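Local coordinates for protein histidine--tRNA ligase (Staphylococcus aureus, PDB 1QE0) that attaches L-histidine to its cognate tRNA at the expense of ATP, working as a homodimeric class II aminoacyl-tRNA synthetase, at residues Lys173-Asn176 with Glu177-Lys181; Thr408-Leu411 with Asp412-Val415; Glu23-Leu26 with Asp27-Thr31. One frame throughout, in Å; residues are numbered along the deposited sequence.

From the N terminus the chain first meets interaction 3, within helix 13-33, which touches strands 102-111 and 123-132 of the large mixed sheet, helix 137-153 and the second subunit. Interaction 1 follows in helix 169-183, just after strand 159-165 of the same sheet, its centre about 43 Å from that of interaction 3. Interaction 2 comes last, in the anticodon-binding domain, at the turn from edge strand 406-409 into helix 413-419. Each contact joins residues adjacent in sequence, closing a helical turn or a tight bend, so the three run in series and none encloses or crosses another. Interactions 1 and 2 lie on opposite sides of the chain's centre, about 81 Å apart between centres.

Interaction 1. Residues Lys173-Asn176 with Glu177-Lys181; sequences KEYN and EALVK
With CG anti to the backbone N (chi1 159°) and bends farther out at chi2 and chi4, the Lys173 chain curls along helix 169-183 until its ammonium meets Glu177, one turn on. Glu177 answers with CG anti to its own carbonyl carbon (chi1 -50°) and an extended chain. The result is an i to i+4 salt bridge on an exposed face of this alpha-helix, Lys173 NZ lying 2.8 Å from Glu177 OE1 and 3.2 Å from Glu177 OE2. The same pair is joined through the backbone, where Glu177 N donates to Lys173 O at 3.2 Å.

On the buried face Tyr175 and Leu179 repeat the i to i+4 spacing with apolar groups. Leu179 makes an off-centre CH-pi contact with the phenol, its CG 4.1 Å from the centroid of the Tyr175 ring and 30° off the normal. Phe226 meets the same ring edge-to-face, and the phenol hydroxyl is hydrogen-bonded to Pro221 O, which ties the far end of the ring to a loop later in the chain. Pro202 touches both Leu179 and Val180. Next to Leu179, Val180 N is hydrogen-bonded to Asn176 O at 3.1 Å.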
# COMPACT_ATOMS: atom_id res chain seq x y z
N LYS A 173 8.19 -38.73 -0.88
CA LYS A 173 9.30 -39.59 -0.53
C LYS A 173 9.28 -40.82 -1.43
O LYS A 173 10.29 -41.14 -2.05
CB LYS A 173 9.24 -39.97 0.94
CG LYS A 173 10.02 -41.23 1.34
CD LYS A 173 9.08 -42.45 1.46
CE LYS A 173 9.72 -43.59 2.23
NZ LYS A 173 11.01 -44.01 1.64
N GLU A 174 8.13 -41.47 -1.54
CA GLU A 174 8.00 -42.65 -2.39
C GLU A 174 8.06 -42.34 -3.88
O GLU A 174 8.27 -43.24 -4.68
CB GLU A 174 6.72 -43.45 -2.07
CG GLU A 174 5.41 -42.71 -2.35
CD GLU A 174 4.20 -43.63 -2.50
OE1 GLU A 174 3.12 -43.31 -1.94
OE2 GLU A 174 4.32 -44.65 -3.23
N TYR A 175 7.79 -41.09 -4.27
CA TYR A 175 7.87 -40.70 -5.68
C TYR A 175 9.29 -40.38 -6.03
O TYR A 175 9.69 -40.49 -7.18
CB TYR A 175 7.02 -39.47 -6.00
CG TYR A 175 7.45 -38.77 -7.28
CD1 TYR A 175 8.20 -37.60 -7.25
CD2 TYR A 175 7.12 -39.30 -8.53
CE1 TYR A 175 8.61 -36.97 -8.42
CE2 TYR A 175 7.53 -38.68 -9.70
CZ TYR A 175 8.27 -37.52 -9.65
OH TYR A 175 8.66 -36.91 -10.82
N ASN A 176 10.03 -39.88 -5.05
CA ASN A 176 11.44 -39.56 -5.27
C ASN A 176 12.22 -40.85 -5.51
O ASN A 176 13.06 -40.92 -6.41
CB ASN A 176 12.02 -38.79 -4.10
CG ASN A 176 11.76 -37.29 -4.19
OD1 ASN A 176 11.64 -36.72 -5.27
ND2 ASN A 176 11.70 -36.63 -3.04
N GLU A 177 11.92 -41.88 -4.72
CA GLU A 177 12.58 -43.17 -4.87
C GLU A 177 12.37 -43.72 -6.28
O GLU A 177 13.30 -44.23 -6.89
CB GLU A 177 12.07 -44.15 -3.81
CG GLU A 177 12.12 -43.54 -2.43
CD GLU A 177 11.96 -44.53 -1.30
OE1 GLU A 177 12.83 -44.51 -0.40
OE2 GLU A 177 10.96 -45.28 -1.29
N ALA A 178 11.18 -43.55 -6.82
CA ALA A 178 10.88 -44.01 -8.17
C ALA A 178 11.79 -43.30 -9.19
O ALA A 178 12.28 -43.93 -10.13
CB ALA A 178 9.43 -43.79 -8.48
N LEU A 179 12.00 -41.99 -9.03
CA LEU A 179 12.88 -41.21 -9.92
C LEU A 179 14.34 -41.70 -9.83
O LEU A 179 15.12 -41.53 -10.75
CB LEU A 179 12.85 -39.73 -9.55
CG LEU A 179 11.67 -38.82 -9.85
CD1 LEU A 179 11.56 -37.76 -8.77
CD2 LEU A 179 11.82 -38.17 -11.21
N VAL A 180 14.71 -42.22 -8.67
CA VAL A 180 16.05 -42.72 -8.48
C VAL A 180 16.20 -44.10 -9.09
O VAL A 180 17.25 -44.45 -9.60
CB VAL A 180 16.38 -42.82 -7.02
CG1 VAL A 180 17.80 -43.32 -6.85
CG2 VAL A 180 16.17 -41.48 -6.38
N LYS A 181 15.15 -44.92 -8.97
CA LYS A 181 15.12 -46.26 -9.57
C LYS A 181 15.32 -46.02 -11.07
O LYS A 181 16.14 -46.65 -11.74
CB LYS A 181 13.74 -46.90 -9.35
CG LYS A 181 13.37 -47.18 -7.91
CD LYS A 181 14.04 -48.43 -7.39
CE LYS A 181 13.11 -49.67 -7.45
NZ LYS A 181 11.93 -49.56 -6.53

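Interaction 2. Residues Thr408-Leu411 with Asp412-Val415; sequences TIEL and DALV
A tight turn takes the chain from the last strand of the anticodon-binding domain, 406-409, into its C-terminal helix 413-419, and Ile409 at the end of that strand meets Ala413 and Leu414 across the bend. Ile409 CD1 does the touching: it lies 4.0 Å from Ala413 CB and 3.9 Å from Leu414 CD2, the isoleucine and leucine side chains crossing at about a right angle. The reach comes from chi1 of 64°, which sets CG1 between the backbone N and the carbonyl carbon, and from an extended outer bond.

The backbone closes the bend with two bonds between residues three apart. Leu414 N donates to Leu411 O at 3.0 Å, while the bond from Ala413 N to Glu410 O is weak.

On the outer face two acids stand close. Glu410 OE1 and Asp412 OD1 are 3.6 Å apart with the carboxylate planes almost perpendicular, and the like charges probably disfavour each other unless screened or partly protonated. Asn394 bridges the two residues: its OD1 accepts from Asp412 N, and its ND2 gives Glu410 OE1 a weak hydrogen bond.

Inward, Ile409, Leu411 and Leu414 all rest on Ile396, and Ile409 also on Val398, so the turn packs against the neighbouring strand 396-400, with which Ile409 shares backbone hydrogen bonds. Leu411 extends to Tyr344 of helix 338-353, and Val415 lies against His351 and Leu352 of that same helix.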
# COMPACT_ATOMS: atom_id res chain seq x y z
N THR A 408 -26.31 31.18 -9.60
CA THR A 408 -25.96 32.33 -8.77
C THR A 408 -26.28 32.06 -7.30
O THR A 408 -27.42 31.73 -6.97
CB THR A 408 -26.74 33.55 -9.20
OG1 THR A 408 -26.72 33.65 -10.62
CG2 THR A 408 -26.11 34.79 -8.63
N ILE A 409 -25.28 32.19 -6.43
CA ILE A 409 -25.50 31.97 -5.00
C ILE A 409 -24.75 33.08 -4.28
O ILE A 409 -24.00 33.81 -4.92
CB ILE A 409 -24.97 30.61 -4.51
CG1 ILE A 409 -23.45 30.54 -4.67
CG2 ILE A 409 -25.64 29.47 -5.26
CD1 ILE A 409 -22.84 29.38 -3.94
N GLU A 410 -25.00 33.25 -2.98
CA GLU A 410 -24.27 34.26 -2.21
C GLU A 410 -22.85 33.71 -1.91
O GLU A 410 -22.67 32.49 -1.75
CB GLU A 410 -25.02 34.64 -0.93
CG GLU A 410 -25.03 33.58 0.14
CD GLU A 410 -25.75 34.02 1.43
OE1 GLU A 410 -25.18 34.85 2.18
OE2 GLU A 410 -26.87 33.50 1.69
N LEU A 411 -21.86 34.60 -1.80
CA LEU A 411 -20.50 34.16 -1.55
C LEU A 411 -20.39 33.32 -0.31
O LEU A 411 -19.70 32.30 -0.34
CB LEU A 411 -19.52 35.33 -1.57
CG LEU A 411 -18.61 35.34 -2.79
CD1 LEU A 411 -18.19 36.72 -3.08
CD2 LEU A 411 -17.40 34.51 -2.54
N ASP A 412 -21.10 33.68 0.75
CA ASP A 412 -21.07 32.87 1.97
C ASP A 412 -21.44 31.41 1.72
O ASP A 412 -20.80 30.49 2.27
CB ASP A 412 -22.06 33.40 3.01
CG ASP A 412 -21.53 34.62 3.72
OD1 ASP A 412 -21.93 35.74 3.39
OD2 ASP A 412 -20.70 34.47 4.61
N ALA A 413 -22.48 31.19 0.94
CA ALA A 413 -22.89 29.83 0.69
C ALA A 413 -21.77 28.98 0.12
O ALA A 413 -21.70 27.82 0.48
CB ALA A 413 -24.09 29.78 -0.20
N LEU A 414 -20.83 29.53 -0.62
CA LEU A 414 -19.82 28.69 -1.25
C LEU A 414 -19.37 27.40 -0.52
O LEU A 414 -19.43 26.34 -1.13
CB LEU A 414 -18.61 29.48 -1.66
CG LEU A 414 -18.19 29.32 -3.12
CD1 LEU A 414 -18.40 27.91 -3.57
CD2 LEU A 414 -19.02 30.20 -3.96
N VAL A 415 -18.95 27.46 0.71
CA VAL A 415 -18.52 26.23 1.37
C VAL A 415 -19.71 25.29 1.56
O VAL A 415 -19.66 24.13 1.21
CB VAL A 415 -17.76 26.40 2.74
CG1 VAL A 415 -16.38 25.89 2.60
CG2 VAL A 415 -17.64 27.87 3.21

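Interaction 3. Residues Glu23-Leu26 with Asp27-Thr31; sequences ENQL and DELMT
Four successive main-chain bonds of helix 13-33 cross between Glu23-Leu26 and Asp27-Thr31, and they satisfy the carbonyls of Glu23, Asn24, Gln25 and Leu26 in regular alpha-helical i to i+4 order. Among them, Leu29 N to Gln25 O is the straightest, 3.1 Å long with an N-H...O angle of 169°, and Met30 N to Leu26 O the shortest at 2.9 Å.

Three polar side chains find their main partners outside these residues. Glu23 OE2 forms a salt bridge with Arg39 of the second subunit, Gln25 NE2 is hydrogen-bonded to Ser153 OG, and Asp27 OD1 to Tyr105 OH; the helix is thus tied to strand 102-111, to helix 137-153 and across the dimer interface. A chi1 of -64° sets the Asp27 carboxylate beside its own backbone N and near Glu23 O, where acceptors face each other without a bond, so that Tyr105 OH supplies the partner for OD1.

Apolar side chains line the buried side. Leu26 lies on Phe127 and Ile150, and Met30 on Met146, Phe127 and Val129. Within the helix, Leu29 CD2 comes to 4.0 Å from Gln25 CG and 4.3 Å from Leu26 CD2.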
# COMPACT_ATOMS: atom_id res chain seq x y z
N GLU A 23 -4.39 -0.78 -4.72
CA GLU A 23 -3.91 -1.02 -3.38
C GLU A 23 -5.01 -0.90 -2.35
O GLU A 23 -5.12 -1.76 -1.48
CB GLU A 23 -2.79 -0.05 -3.01
CG GLU A 23 -1.60 -0.21 -3.89
CD GLU A 23 -0.58 0.90 -3.73
OE1 GLU A 23 -0.90 1.99 -3.19
OE2 GLU A 23 0.57 0.67 -4.18
N ASN A 24 -5.85 0.12 -2.46
CA ASN A 24 -6.93 0.31 -1.49
C ASN A 24 -7.97 -0.78 -1.58
O ASN A 24 -8.47 -1.28 -0.57
CB ASN A 24 -7.59 1.68 -1.60
CG ASN A 24 -8.73 1.88 -0.57
OD1 ASN A 24 -9.91 1.95 -0.94
ND2 ASN A 24 -8.38 1.99 0.71
N GLN A 25 -8.28 -1.19 -2.80
CA GLN A 25 -9.26 -2.25 -3.00
C GLN A 25 -8.79 -3.60 -2.41
O GLN A 25 -9.62 -4.39 -1.92
CB GLN A 25 -9.58 -2.39 -4.48
CG GLN A 25 -10.45 -3.54 -4.78
CD GLN A 25 -11.33 -3.27 -5.95
OE1 GLN A 25 -11.79 -2.16 -6.14
NE2 GLN A 25 -11.63 -4.31 -6.71
N LEU A 26 -7.49 -3.87 -2.48
CA LEU A 26 -6.92 -5.11 -1.93
C LEU A 26 -6.94 -5.08 -0.39
O LEU A 26 -7.21 -6.09 0.27
CB LEU A 26 -5.51 -5.33 -2.46
CG LEU A 26 -5.40 -5.81 -3.92
CD1 LEU A 26 -3.94 -5.75 -4.49
CD2 LEU A 26 -5.98 -7.20 -4.00
N ASP A 27 -6.69 -3.92 0.19
CA ASP A 27 -6.72 -3.81 1.63
C ASP A 27 -8.13 -4.11 2.13
O ASP A 27 -8.29 -4.71 3.19
CB ASP A 27 -6.28 -2.41 2.06
CG ASP A 27 -4.83 -2.12 1.70
OD1 ASP A 27 -4.03 -3.05 1.47
OD2 ASP A 27 -4.48 -0.94 1.64
N GLU A 28 -9.14 -3.71 1.36
CA GLU A 28 -10.54 -3.94 1.73
C GLU A 28 -10.89 -5.39 1.63
O GLU A 28 -11.51 -5.94 2.52
CB GLU A 28 -11.47 -3.19 0.83
CG GLU A 28 -11.31 -1.70 0.90
CD GLU A 28 -12.34 -0.97 0.08
OE1 GLU A 28 -13.35 -1.63 -0.33
OE2 GLU A 28 -12.16 0.25 -0.13
N LEU A 29 -10.57 -6.00 0.49
CA LEU A 29 -10.83 -7.41 0.28
C LEU A 29 -10.19 -8.21 1.44
O LEU A 29 -10.82 -9.11 1.99
CB LEU A 29 -10.26 -7.89 -1.06
CG LEU A 29 -11.04 -8.00 -2.38
CD1 LEU A 29 -12.39 -7.42 -2.25
CD2 LEU A 29 -10.28 -7.35 -3.50
N MET A 30 -8.96 -7.86 1.85
CA MET A 30 -8.29 -8.59 2.93
C MET A 30 -9.06 -8.48 4.23
O MET A 30 -9.00 -9.36 5.10
CB MET A 30 -6.84 -8.11 3.13
CG MET A 30 -5.95 -8.32 1.93
SD MET A 30 -5.90 -10.02 1.34
CE MET A 30 -7.12 -9.89 0.08
N THR A 31 -9.79 -7.40 4.35
CA THR A 31 -10.60 -7.13 5.51
C THR A 31 -11.72 -8.18 5.64
O THR A 31 -11.96 -8.74 6.71
CB THR A 31 -11.10 -5.71 5.37
OG1 THR A 31 -10.21 -4.85 6.06
CG2 THR A 31 -12.49 -5.53 5.82